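PDB 2ZO4: metallo-beta-lactamase family protein from Thermus thermophilus, which binds two zinc ions in a metallo-beta-lactamase fold and is probably a hydrolase, although its substrate is not established. Local coordinates for residues G264-A268 with W269-L273; A290-L293 with A294-Y298; L56-C59 with F60-K64; V89-E93 with E94-R98. All coordinates share one frame; numbering follows the deposited sequence.

In the fold
Following the chain from the N terminus, interaction 3 (56-64) comes first and closes the turn between helix 43-55 and strand 65-68. Interaction 4 (89-98) follows, where strand 88-92 gives way to the loop before helix 99-104; it lies about 24 Å from interaction 3, centre to centre. Interaction 1 (264-273) starts helix 268-275, and interaction 2 (290-298) lies within helix 286-301. None nests in or crosses another, since all run in series. Only interactions 1 and 2 touch: Ala268, Leu271 and Ser272 pack on Thr292 and Leu296, joining two successive helices, while interaction 3 lies across the chain's centre from both.

Interaction 1. Residues G264-A268 with W269-L273; sequences GPKTA and WELSL
Glu270 OE1 is gripped by two groups: it accepts from Thr267 N at 3.2 Å, nearly straight at 166°, and forms a salt bridge with Arg313 NH2. The amide meets it on the anti side, somewhat above the carboxylate plane. Arg313 also binds Pro265 O, so one guanidinium holds both the carboxylate and the approach to the helix. The Glu270 side chain gets there by placing CG between the backbone N and the carbonyl carbon (chi1 72°) and then running extended, back over Thr267. Thr267 returns the bond: its OG1, likewise between N and carbonyl carbon, accepts from Glu270 N at 3.3 Å in a weak bond. Behind this exchange the regular helix bonds begin, with Leu271 N reaching Thr267 O and Ser272 N reaching Ala268 O.

The Lys266 chain runs roughly perpendicular to that of Glu270, its CG 3.6 Å from Glu270 OE2. Farther out, Lys266 CD lies 3.7 Å from Leu271 CD2. The ammonium end passes by the carboxylate, Lys266 NZ remaining 5.0 Å from Glu270 OE2, and binds Leu261 O at the end of helix 240-261. Leu271 also packs on Leu258 and Leu261, while Ala268 rests on Leu296 of helix 286-301. The reciprocal bonds between Thr267 and Glu270 are those of a capping box, with Thr267 as N-cap of helix 268-275.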
loop_
_atom_site.group_PDB
_atom_site.type_symbol
_atom_site.label_atom_id
_atom_site.label_comp_id
_atom_site.label_asym_id
_atom_site.label_seq_id
_atom_site.Cartn_x
_atom_site.Cartn_y
_atom_site.Cartn_z
ATOM N N GLY A 264 18.752 0.289 26.198
ATOM C CA GLY A 264 20.086 0.765 25.845
ATOM C C GLY A 264 20.132 1.066 24.354
ATOM O O GLY A 264 19.149 0.819 23.653
ATOM N N PRO A 265 21.266 1.608 23.862
ATOM C CA PRO A 265 21.442 1.911 22.437
ATOM C C PRO A 265 21.295 0.674 21.549
ATOM O O PRO A 265 21.968 -0.337 21.774
ATOM C CB PRO A 265 22.872 2.459 22.367
ATOM C CG PRO A 265 23.160 2.948 23.745
ATOM C CD PRO A 265 22.458 1.982 24.647
ATOM N N LYS A 266 20.410 0.763 20.555
ATOM C CA LYS A 266 20.104 -0.363 19.667
ATOM C C LYS A 266 19.903 0.075 18.215
ATOM O O LYS A 266 19.496 1.208 17.946
ATOM C CB LYS A 266 18.860 -1.115 20.157
ATOM C CG LYS A 266 19.056 -1.886 21.460
ATOM C CD LYS A 266 17.826 -2.697 21.808
ATOM C CE LYS A 266 17.998 -3.428 23.130
ATOM N NZ LYS A 266 16.758 -4.194 23.477
ATOM N N THR A 267 20.186 -0.836 17.287
ATOM C CA THR A 267 19.991 -0.587 15.862
ATOM C C THR A 267 18.564 -0.953 15.466
ATOM O O THR A 267 17.914 -1.748 16.145
ATOM C CB THR A 267 20.957 -1.421 15.002
ATOM O OG1 THR A 267 20.555 -2.798 15.038
ATOM C CG2 THR A 267 22.396 -1.294 15.510
ATOM N N ALA A 268 18.090 -0.390 14.357
ATOM C CA ALA A 268 16.754 -0.698 13.839
ATOM C C ALA A 268 16.573 -2.186 13.509
ATOM O O ALA A 268 15.476 -2.727 13.650
ATOM C CB ALA A 268 16.442 0.160 12.629
ATOM N N TRP A 269 17.644 -2.845 13.077
ATOM C CA TRP A 269 17.574 -4.269 12.763
ATOM C C TRP A 269 17.277 -5.128 13.993
ATOM O O TRP A 269 16.357 -5.945 13.965
ATOM C CB TRP A 269 18.842 -4.759 12.063
ATOM C CG TRP A 269 18.868 -6.254 11.915
ATOM C CD1 TRP A 269 19.601 -7.139 12.653
ATOM C CD2 TRP A 269 18.104 -7.039 10.989
ATOM N NE1 TRP A 269 19.349 -8.426 12.238
ATOM C CE2 TRP A 269 18.432 -8.395 11.221
ATOM C CE3 TRP A 269 17.174 -6.728 9.985
ATOM C CZ2 TRP A 269 17.874 -9.440 10.479
ATOM C CZ3 TRP A 269 16.614 -7.770 9.250
ATOM C CH2 TRP A 269 16.969 -9.111 9.503
ATOM N N GLU A 270 18.049 -4.946 15.063
ATOM C CA GLU A 270 17.845 -5.735 16.282
ATOM C C GLU A 270 16.510 -5.417 16.958
ATOM O O GLU A 270 15.859 -6.308 17.511
ATOM C CB GLU A 270 19.025 -5.590 17.257
ATOM C CG GLU A 270 19.144 -4.256 17.980
ATOM C CD GLU A 270 20.298 -4.236 18.965
ATOM O OE1 GLU A 270 21.280 -3.508 18.710
ATOM O OE2 GLU A 270 20.225 -4.959 19.991
ATOM N N LEU A 271 16.105 -4.150 16.892
ATOM C CA LEU A 271 14.811 -3.712 17.418
ATOM C C LEU A 271 13.633 -4.361 16.687
ATOM O O LEU A 271 12.633 -4.723 17.313
ATOM C CB LEU A 271 14.696 -2.184 17.353
ATOM C CG LEU A 271 15.536 -1.395 18.358
ATOM C CD1 LEU A 271 15.594 0.070 17.956
ATOM C CD2 LEU A 271 14.986 -1.555 19.778
ATOM N N SER A 272 13.769 -4.509 15.370
ATOM C CA SER A 272 12.718 -5.075 14.520
ATOM C C SER A 272 12.381 -6.537 14.845
ATOM O O SER A 272 11.295 -7.013 14.511
ATOM C CB SER A 272 13.082 -4.928 13.037
ATOM O OG SER A 272 14.189 -5.738 12.686
ATOM N N LEU A 273 13.309 -7.234 15.495
ATOM C CA LEU A 273 13.104 -8.631 15.884
ATOM C C LEU A 273 12.148 -8.774 17.067
ATOM O O LEU A 273 11.457 -9.787 17.190
ATOM C CB LEU A 273 14.442 -9.308 16.220
ATOM C CG LEU A 273 15.528 -9.402 15.145
ATOM C CD1 LEU A 273 16.807 -9.969 15.752
ATOM C CD2 LEU A 273 15.083 -10.234 13.946
#

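Interaction 2. Residues A290-L293 with A294-Y298; sequences AETL and AHLEY
Glu291 O takes two N-H groups from one residue, and this is the tight part of the contact: His295 ND1 donates at 2.8 Å and His295 N at 3.1 Å. The two donors arrive from opposite faces of the carbonyl plane. With CG anti to the carbonyl carbon (chi1 -77°), the imidazole folds back along the helix until Glu291 O lies at its edge, near the ring plane. Glu291 runs alongside in the same direction, its carboxylate only 12° from the plane of the ring. Its OE1 stands 3.2 Å from His295 CE1, at the carbon between the two ring nitrogens; buried OE1 has no hydrogen-bonding partner, whereas OE2 accepts from Val200 N. The far nitrogen, NE2, is paired with His251 ND1 of helix 240-261.

Other pairs one turn apart meet more loosely. Thr292 CG2 and Leu296 CD1 lie side by side at 4.1 Å, on the face turned to helix 268-275, and Thr292 OG1 bonds back to Ala288 O. Leu293 CD1 only just meets Glu297 CG, at 4.2 Å. Glu297 is on the more exposed side, bending its carboxylate away to Arg300 and Tyr314. Ordinary helix bonds such as Leu296 N to Thr292 O, 3.0 Å, underlie both sides.

Since ND1 donates to a carbonyl, His295 carries a proton there, and the nearly coplanar carboxylate of Glu291 would probably favour positive character on the ring. Bonds at both nitrogens also fix the ring's rotation.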
loop_
_atom_site.group_PDB
_atom_site.type_symbol
_atom_site.label_atom_id
_atom_site.label_comp_id
_atom_site.label_asym_id
_atom_site.label_seq_id
_atom_site.Cartn_x
_atom_site.Cartn_y
_atom_site.Cartn_z
ATOM N N ALA A 290 11.573 -1.988 7.991
ATOM C CA ALA A 290 11.106 -0.698 7.478
ATOM C C ALA A 290 10.050 -0.057 8.378
ATOM O O ALA A 290 10.041 1.163 8.543
ATOM C CB ALA A 290 10.593 -0.838 6.051
ATOM N N GLU A 291 9.174 -0.887 8.949
ATOM C CA GLU A 291 8.166 -0.444 9.921
ATOM C C GLU A 291 8.817 0.076 11.197
ATOM O O GLU A 291 8.433 1.126 11.717
ATOM C CB GLU A 291 7.203 -1.585 10.269
ATOM C CG GLU A 291 5.847 -1.533 9.560
ATOM C CD GLU A 291 4.661 -1.288 10.501
ATOM O OE1 GLU A 291 4.871 -0.953 11.687
ATOM O OE2 GLU A 291 3.509 -1.435 10.047
ATOM N N THR A 292 9.794 -0.677 11.698
ATOM C CA THR A 292 10.543 -0.300 12.898
ATOM C C THR A 292 11.288 1.022 12.687
ATOM O O THR A 292 11.300 1.876 13.573
ATOM C CB THR A 292 11.521 -1.416 13.326
ATOM O OG1 THR A 292 10.798 -2.645 13.478
ATOM C CG2 THR A 292 12.205 -1.072 14.645
ATOM N N LEU A 293 11.885 1.179 11.509
ATOM C CA LEU A 293 12.582 2.406 11.144
ATOM C C LEU A 293 11.638 3.611 11.090
ATOM O O LEU A 293 11.983 4.693 11.564
ATOM C CB LEU A 293 13.323 2.229 9.812
ATOM C CG LEU A 293 14.178 3.390 9.289
ATOM C CD1 LEU A 293 15.126 3.932 10.358
ATOM C CD2 LEU A 293 14.956 2.942 8.067
ATOM N N ALA A 294 10.453 3.407 10.515
ATOM C CA ALA A 294 9.405 4.431 10.461
ATOM C C ALA A 294 8.986 4.921 11.848
ATOM O O ALA A 294 8.753 6.116 12.050
ATOM C CB ALA A 294 8.189 3.902 9.709
ATOM N N HIS A 295 8.868 3.989 12.789
ATOM C CA HIS A 295 8.487 4.324 14.155
ATOM C C HIS A 295 9.608 5.049 14.899
ATOM O O HIS A 295 9.349 5.986 15.653
ATOM C CB HIS A 295 8.039 3.076 14.912
ATOM C CG HIS A 295 6.658 2.621 14.551
ATOM N ND1 HIS A 295 6.359 2.052 13.331
ATOM C CD2 HIS A 295 5.496 2.663 15.243
ATOM C CE1 HIS A 295 5.071 1.756 13.290
ATOM N NE2 HIS A 295 4.525 2.120 14.436
ATOM N N LEU A 296 10.847 4.609 14.676
ATOM C CA LEU A 296 12.018 5.268 15.251
ATOM C C LEU A 296 12.171 6.717 14.775
ATOM O O LEU A 296 12.498 7.603 15.566
ATOM C CB LEU A 296 13.288 4.477 14.936
ATOM C CG LEU A 296 13.513 3.185 15.732
ATOM C CD1 LEU A 296 14.481 2.275 14.994
ATOM C CD2 LEU A 296 14.008 3.497 17.150
ATOM N N GLU A 297 11.935 6.953 13.489
ATOM C CA GLU A 297 12.084 8.295 12.922
ATOM C C GLU A 297 10.944 9.228 13.331
ATOM O O GLU A 297 11.125 10.446 13.413
ATOM C CB GLU A 297 12.264 8.235 11.401
ATOM C CG GLU A 297 13.671 7.783 10.976
ATOM C CD GLU A 297 14.775 8.706 11.498
ATOM O OE1 GLU A 297 14.963 9.796 10.925
ATOM O OE2 GLU A 297 15.460 8.342 12.476
ATOM N N TYR A 298 9.780 8.643 13.604
ATOM C CA TYR A 298 8.660 9.369 14.186
ATOM C C TYR A 298 9.012 9.839 15.602
ATOM O O TYR A 298 8.770 10.996 15.962
ATOM C CB TYR A 298 7.417 8.474 14.211
ATOM C CG TYR A 298 6.167 9.141 14.741
ATOM C CD1 TYR A 298 5.291 9.801 13.882
ATOM C CD2 TYR A 298 5.851 9.095 16.099
ATOM C CE1 TYR A 298 4.145 10.407 14.360
ATOM C CE2 TYR A 298 4.699 9.701 16.591
ATOM C CZ TYR A 298 3.854 10.352 15.716
ATOM O OH TYR A 298 2.711 10.944 16.192
#

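Interaction 3. Residues L56-C59 with F60-K64; sequences LGLC and FQDVK
Polar contacts centre on Asp62 OD2, which accepts the backbone amide N of Cys59 at 2.7 Å and 166°. The amide comes in on the anti side of the oxygen, 33° out of the carboxylate plane. Asp62 has CG anti to its carbonyl carbon (chi1 -67°), a setting that carries the carboxylate back over the turn to this N-H. The same OD2 also takes a hydrogen from a water at 2.7 Å, and that water gives its other one to Gly57 O, linking the end of the preceding helix to the turn. In the reverse direction Asp62 N donates to Cys59 O at 3.0 Å. Side chain to amide and amide to carbonyl thus tie Cys59 and Asp62 together twice, round the short 3-10 segment 60-62.

The remaining contacts are van der Waals touches, some of them onto oxygen. Leu58 crosses Asp62 at a slant, its CD2 touching the carboxylate oxygen OD2 at 3.8 Å and Asp62 CB at 3.9 Å. Cys59 CB lies 3.5 Å from Gln61 OE1, the Gln61 chain bending at chi2 to bring its amide oxygen there. The sulfur of Cys59, SG, is 3.9 Å from Asp62 OD2.

Helix 43-55 ends just before, in a Schellman motif where Gly57 has positive phi. Phe60 packs on Leu49 and Leu53 of that helix and meets Phe81 of helix 79-84 edge-to-face. Leu58 and Val63 rest on strand 32-36, and Lys64 leads into strand 65-68 beside it.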
loop_
_atom_site.group_PDB
_atom_site.type_symbol
_atom_site.label_atom_id
_atom_site.label_comp_id
_atom_site.label_asym_id
_atom_site.label_seq_id
_atom_site.Cartn_x
_atom_site.Cartn_y
_atom_site.Cartn_z
ATOM N N LEU A 56 -17.367 -13.669 -15.152
ATOM C CA LEU A 56 -18.175 -12.506 -15.497
ATOM C C LEU A 56 -18.375 -12.365 -17.006
ATOM O O LEU A 56 -19.104 -11.476 -17.453
ATOM C CB LEU A 56 -17.529 -11.232 -14.941
ATOM C CG LEU A 56 -17.429 -11.100 -13.419
ATOM C CD1 LEU A 56 -16.348 -10.091 -13.035
ATOM C CD2 LEU A 56 -18.780 -10.724 -12.811
ATOM N N GLY A 57 -17.725 -13.236 -17.779
ATOM C CA GLY A 57 -17.809 -13.214 -19.240
ATOM C C GLY A 57 -16.817 -12.266 -19.886
ATOM O O GLY A 57 -17.082 -11.713 -20.956
ATOM N N LEU A 58 -15.665 -12.092 -19.243
ATOM C CA LEU A 58 -14.685 -11.090 -19.659
ATOM C C LEU A 58 -13.294 -11.677 -19.900
ATOM O O LEU A 58 -12.936 -12.728 -19.350
ATOM C CB LEU A 58 -14.601 -9.959 -18.617
ATOM C CG LEU A 58 -15.873 -9.160 -18.297
ATOM C CD1 LEU A 58 -15.714 -8.378 -16.992
ATOM C CD2 LEU A 58 -16.269 -8.231 -19.451
ATOM N N CYS A 59 -12.530 -10.987 -20.743
ATOM C CA CYS A 59 -11.132 -11.309 -21.012
ATOM C C CYS A 59 -10.276 -10.196 -20.427
ATOM O O CYS A 59 -10.794 -9.125 -20.111
ATOM C CB CYS A 59 -10.888 -11.388 -22.524
ATOM S SG CYS A 59 -12.065 -12.422 -23.433
ATOM N N PHE A 60 -8.974 -10.442 -20.294
ATOM C CA PHE A 60 -8.015 -9.404 -19.901
ATOM C C PHE A 60 -8.174 -8.154 -20.764
ATOM O O PHE A 60 -8.094 -7.031 -20.265
ATOM C CB PHE A 60 -6.569 -9.905 -20.040
ATOM C CG PHE A 60 -6.151 -10.905 -18.994
ATOM C CD1 PHE A 60 -6.314 -10.633 -17.638
ATOM C CD2 PHE A 60 -5.553 -12.109 -19.370
ATOM C CE1 PHE A 60 -5.912 -11.556 -16.666
ATOM C CE2 PHE A 60 -5.144 -13.038 -18.408
ATOM C CZ PHE A 60 -5.325 -12.756 -17.048
ATOM N N GLN A 61 -8.406 -8.365 -22.060
ATOM C CA GLN A 61 -8.482 -7.278 -23.040
ATOM C C GLN A 61 -9.715 -6.385 -22.870
ATOM O O GLN A 61 -9.753 -5.274 -23.404
ATOM C CB GLN A 61 -8.422 -7.833 -24.473
ATOM C CG GLN A 61 -7.082 -8.460 -24.873
ATOM C CD GLN A 61 -6.924 -9.917 -24.432
ATOM O OE1 GLN A 61 -7.792 -10.485 -23.764
ATOM N NE2 GLN A 61 -5.805 -10.526 -24.811
ATOM N N ASP A 62 -10.710 -6.873 -22.126
ATOM C CA ASP A 62 -11.932 -6.104 -21.845
ATOM C C ASP A 62 -11.728 -5.005 -20.799
ATOM O O ASP A 62 -12.494 -4.040 -20.751
ATOM C CB ASP A 62 -13.076 -7.036 -21.419
ATOM C CG ASP A 62 -13.537 -7.951 -22.544
ATOM O OD1 ASP A 62 -13.603 -7.490 -23.704
ATOM O OD2 ASP A 62 -13.832 -9.133 -22.271
ATOM N N VAL A 63 -10.702 -5.151 -19.966
ATOM C CA VAL A 63 -10.444 -4.183 -18.897
ATOM C C VAL A 63 -9.715 -2.962 -19.456
ATOM O O VAL A 63 -8.511 -3.006 -19.708
ATOM C CB VAL A 63 -9.635 -4.796 -17.729
ATOM C CG1 VAL A 63 -9.545 -3.803 -16.578
ATOM C CG2 VAL A 63 -10.257 -6.102 -17.261
ATOM N N LYS A 64 -10.451 -1.872 -19.635
ATOM C CA LYS A 64 -9.919 -0.688 -20.309
ATOM C C LYS A 64 -9.446 0.418 -19.363
ATOM O O LYS A 64 -8.765 1.349 -19.794
ATOM C CB LYS A 64 -10.938 -0.144 -21.319
ATOM C CG LYS A 64 -11.096 -1.003 -22.584
ATOM C CD LYS A 64 -9.871 -0.894 -23.494
ATOM C CE LYS A 64 -10.039 -1.718 -24.771
ATOM N NZ LYS A 64 -8.870 -1.540 -25.691
HETATM O O HOH W 1 -15.899 -10.675 -23.185
#

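Interaction 4. Residues V89-E93 with E94-R98; sequences VFLHE and EEFAR
At the C-terminal end of strand 88-92, where the loops of the metallo-beta-lactamase fold gather round the zinc site, the chain leaves the sheet through a turn of helical shape. His92 O accepts from Glu95 N at 3.0 Å, and Glu93 O from Phe96 N at 3.1 Å. A water extends the turn, donating to Glu93 O and accepting from Ala97 N.

Phe96 swings back on the strand with its edge leading: CE1 is 3.3 Å from Leu91 O and 3.8 Å from Leu91 CB, while His92 O lies in the plane of the ring. The Leu91 and Phe96 side chains run antiparallel, flank to flank. Glu95 lies roughly perpendicular to Leu91, whose CD2 meets Glu95 CG at 3.6 Å. Beyond that methylene Glu95 bends away, and its carboxylate is held at both oxygens, by Gly174 N and His71 ND1. Glu95 thus packs against the zinc ligand His70 while its carboxylate is bound to these two neighbours.

Over the His92 ring, Glu93 CG sits 3.5 Å above the plane, toward the rim. Glu94 CB lies in plane at the ring's edge, 3.4 Å from His92 ND1. Farther out Glu94 OE2 forms salt bridges with Arg98 NE, 3.3 Å, and with Arg207.

His92 stacks on Trp167 of strand 161-167, in the second sheet, while Phe96 packs on Pro149 of strand 148-150. Strand 88-92 itself runs between strands 65-68 and 148-150, and helix 99-104 starts right after Arg98, its N-cap.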
loop_
_atom_site.group_PDB
_atom_site.type_symbol
_atom_site.label_atom_id
_atom_site.label_comp_id
_atom_site.label_asym_id
_atom_site.label_seq_id
_atom_site.Cartn_x
_atom_site.Cartn_y
_atom_site.Cartn_z
ATOM N N VAL A 89 -3.993 3.370 -17.356
ATOM C CA VAL A 89 -3.592 3.184 -15.960
ATOM C C VAL A 89 -3.549 4.510 -15.195
ATOM O O VAL A 89 -2.911 5.471 -15.633
ATOM C CB VAL A 89 -2.227 2.452 -15.850
ATOM C CG1 VAL A 89 -1.839 2.228 -14.392
ATOM C CG2 VAL A 89 -2.281 1.124 -16.575
ATOM N N PHE A 90 -4.238 4.542 -14.054
ATOM C CA PHE A 90 -4.269 5.709 -13.178
ATOM C C PHE A 90 -3.545 5.419 -11.863
ATOM O O PHE A 90 -3.731 4.354 -11.264
ATOM C CB PHE A 90 -5.715 6.127 -12.894
ATOM C CG PHE A 90 -6.423 6.732 -14.078
ATOM C CD1 PHE A 90 -6.368 8.102 -14.307
ATOM C CD2 PHE A 90 -7.154 5.933 -14.957
ATOM C CE1 PHE A 90 -7.028 8.673 -15.393
ATOM C CE2 PHE A 90 -7.818 6.489 -16.044
ATOM C CZ PHE A 90 -7.754 7.864 -16.265
ATOM N N LEU A 91 -2.734 6.382 -11.425
ATOM C CA LEU A 91 -1.869 6.238 -10.255
ATOM C C LEU A 91 -1.740 7.611 -9.606
ATOM O O LEU A 91 -1.555 8.598 -10.317
ATOM C CB LEU A 91 -0.481 5.779 -10.709
ATOM C CG LEU A 91 0.399 4.746 -9.993
ATOM C CD1 LEU A 91 1.861 5.116 -10.212
ATOM C CD2 LEU A 91 0.111 4.577 -8.507
ATOM N N HIS A 92 -1.811 7.690 -8.276
ATOM C CA HIS A 92 -1.675 8.993 -7.606
ATOM C C HIS A 92 -0.317 9.641 -7.858
ATOM O O HIS A 92 0.716 8.975 -7.805
ATOM C CB HIS A 92 -1.940 8.910 -6.103
ATOM C CG HIS A 92 -1.956 10.247 -5.432
ATOM N ND1 HIS A 92 -0.819 10.846 -4.936
ATOM C CD2 HIS A 92 -2.969 11.118 -5.205
ATOM C CE1 HIS A 92 -1.130 12.023 -4.425
ATOM N NE2 HIS A 92 -2.428 12.211 -4.576
ATOM N N GLU A 93 -0.348 10.950 -8.113
ATOM C CA GLU A 93 0.827 11.740 -8.517
ATOM C C GLU A 93 2.076 11.549 -7.635
ATOM O O GLU A 93 3.198 11.536 -8.138
ATOM C CB GLU A 93 0.457 13.235 -8.623
ATOM C CG GLU A 93 -0.105 13.862 -7.323
ATOM C CD GLU A 93 -0.637 15.290 -7.497
ATOM O OE1 GLU A 93 -0.301 15.954 -8.499
ATOM O OE2 GLU A 93 -1.400 15.752 -6.620
ATOM N N GLU A 94 1.868 11.382 -6.330
ATOM C CA GLU A 94 2.962 11.267 -5.361
ATOM C C GLU A 94 3.766 9.955 -5.467
ATOM O O GLU A 94 4.873 9.855 -4.926
ATOM C CB GLU A 94 2.417 11.490 -3.942
ATOM C CG GLU A 94 3.455 11.518 -2.822
ATOM C CD GLU A 94 4.248 12.818 -2.726
ATOM O OE1 GLU A 94 4.027 13.754 -3.522
ATOM O OE2 GLU A 94 5.105 12.897 -1.827
ATOM N N GLU A 95 3.220 8.963 -6.168
ATOM C CA GLU A 95 3.941 7.714 -6.428
ATOM C C GLU A 95 4.997 7.882 -7.517
ATOM O O GLU A 95 5.991 7.157 -7.531
ATOM C CB GLU A 95 2.984 6.589 -6.849
ATOM C CG GLU A 95 1.976 6.126 -5.800
ATOM C CD GLU A 95 2.603 5.338 -4.657
ATOM O OE1 GLU A 95 3.373 5.930 -3.872
ATOM O OE2 GLU A 95 2.308 4.130 -4.532
ATOM N N PHE A 96 4.772 8.835 -8.421
ATOM C CA PHE A 96 5.529 8.938 -9.678
ATOM C C PHE A 96 7.040 9.059 -9.514
ATOM O O PHE A 96 7.788 8.344 -10.177
ATOM C CB PHE A 96 4.987 10.077 -10.555
ATOM C CG PHE A 96 3.780 9.694 -11.378
ATOM C CD1 PHE A 96 2.615 9.229 -10.766
ATOM C CD2 PHE A 96 3.803 9.821 -12.768
ATOM C CE1 PHE A 96 1.500 8.877 -11.524
ATOM C CE2 PHE A 96 2.692 9.474 -13.533
ATOM C CZ PHE A 96 1.535 9.004 -12.909
ATOM N N ALA A 97 7.484 9.953 -8.634
ATOM C CA ALA A 97 8.913 10.147 -8.392
ATOM C C ALA A 97 9.444 9.225 -7.301
ATOM O O ALA A 97 10.626 9.276 -6.958
ATOM C CB ALA A 97 9.211 11.608 -8.056
ATOM N N ARG A 98 8.579 8.369 -6.764
ATOM C CA ARG A 98 8.971 7.519 -5.641
ATOM C C ARG A 98 8.837 6.026 -5.957
ATOM O O ARG A 98 9.692 5.468 -6.651
ATOM C CB ARG A 98 8.214 7.929 -4.369
ATOM C CG ARG A 98 8.454 9.392 -3.977
ATOM C CD ARG A 98 7.670 9.791 -2.740
ATOM N NE ARG A 98 7.868 11.195 -2.379
ATOM C CZ ARG A 98 8.905 11.670 -1.687
ATOM N NH1 ARG A 98 9.875 10.860 -1.274
ATOM N NH2 ARG A 98 8.973 12.968 -1.411
HETATM O O HOH W 2 5.947 11.975 -7.466
#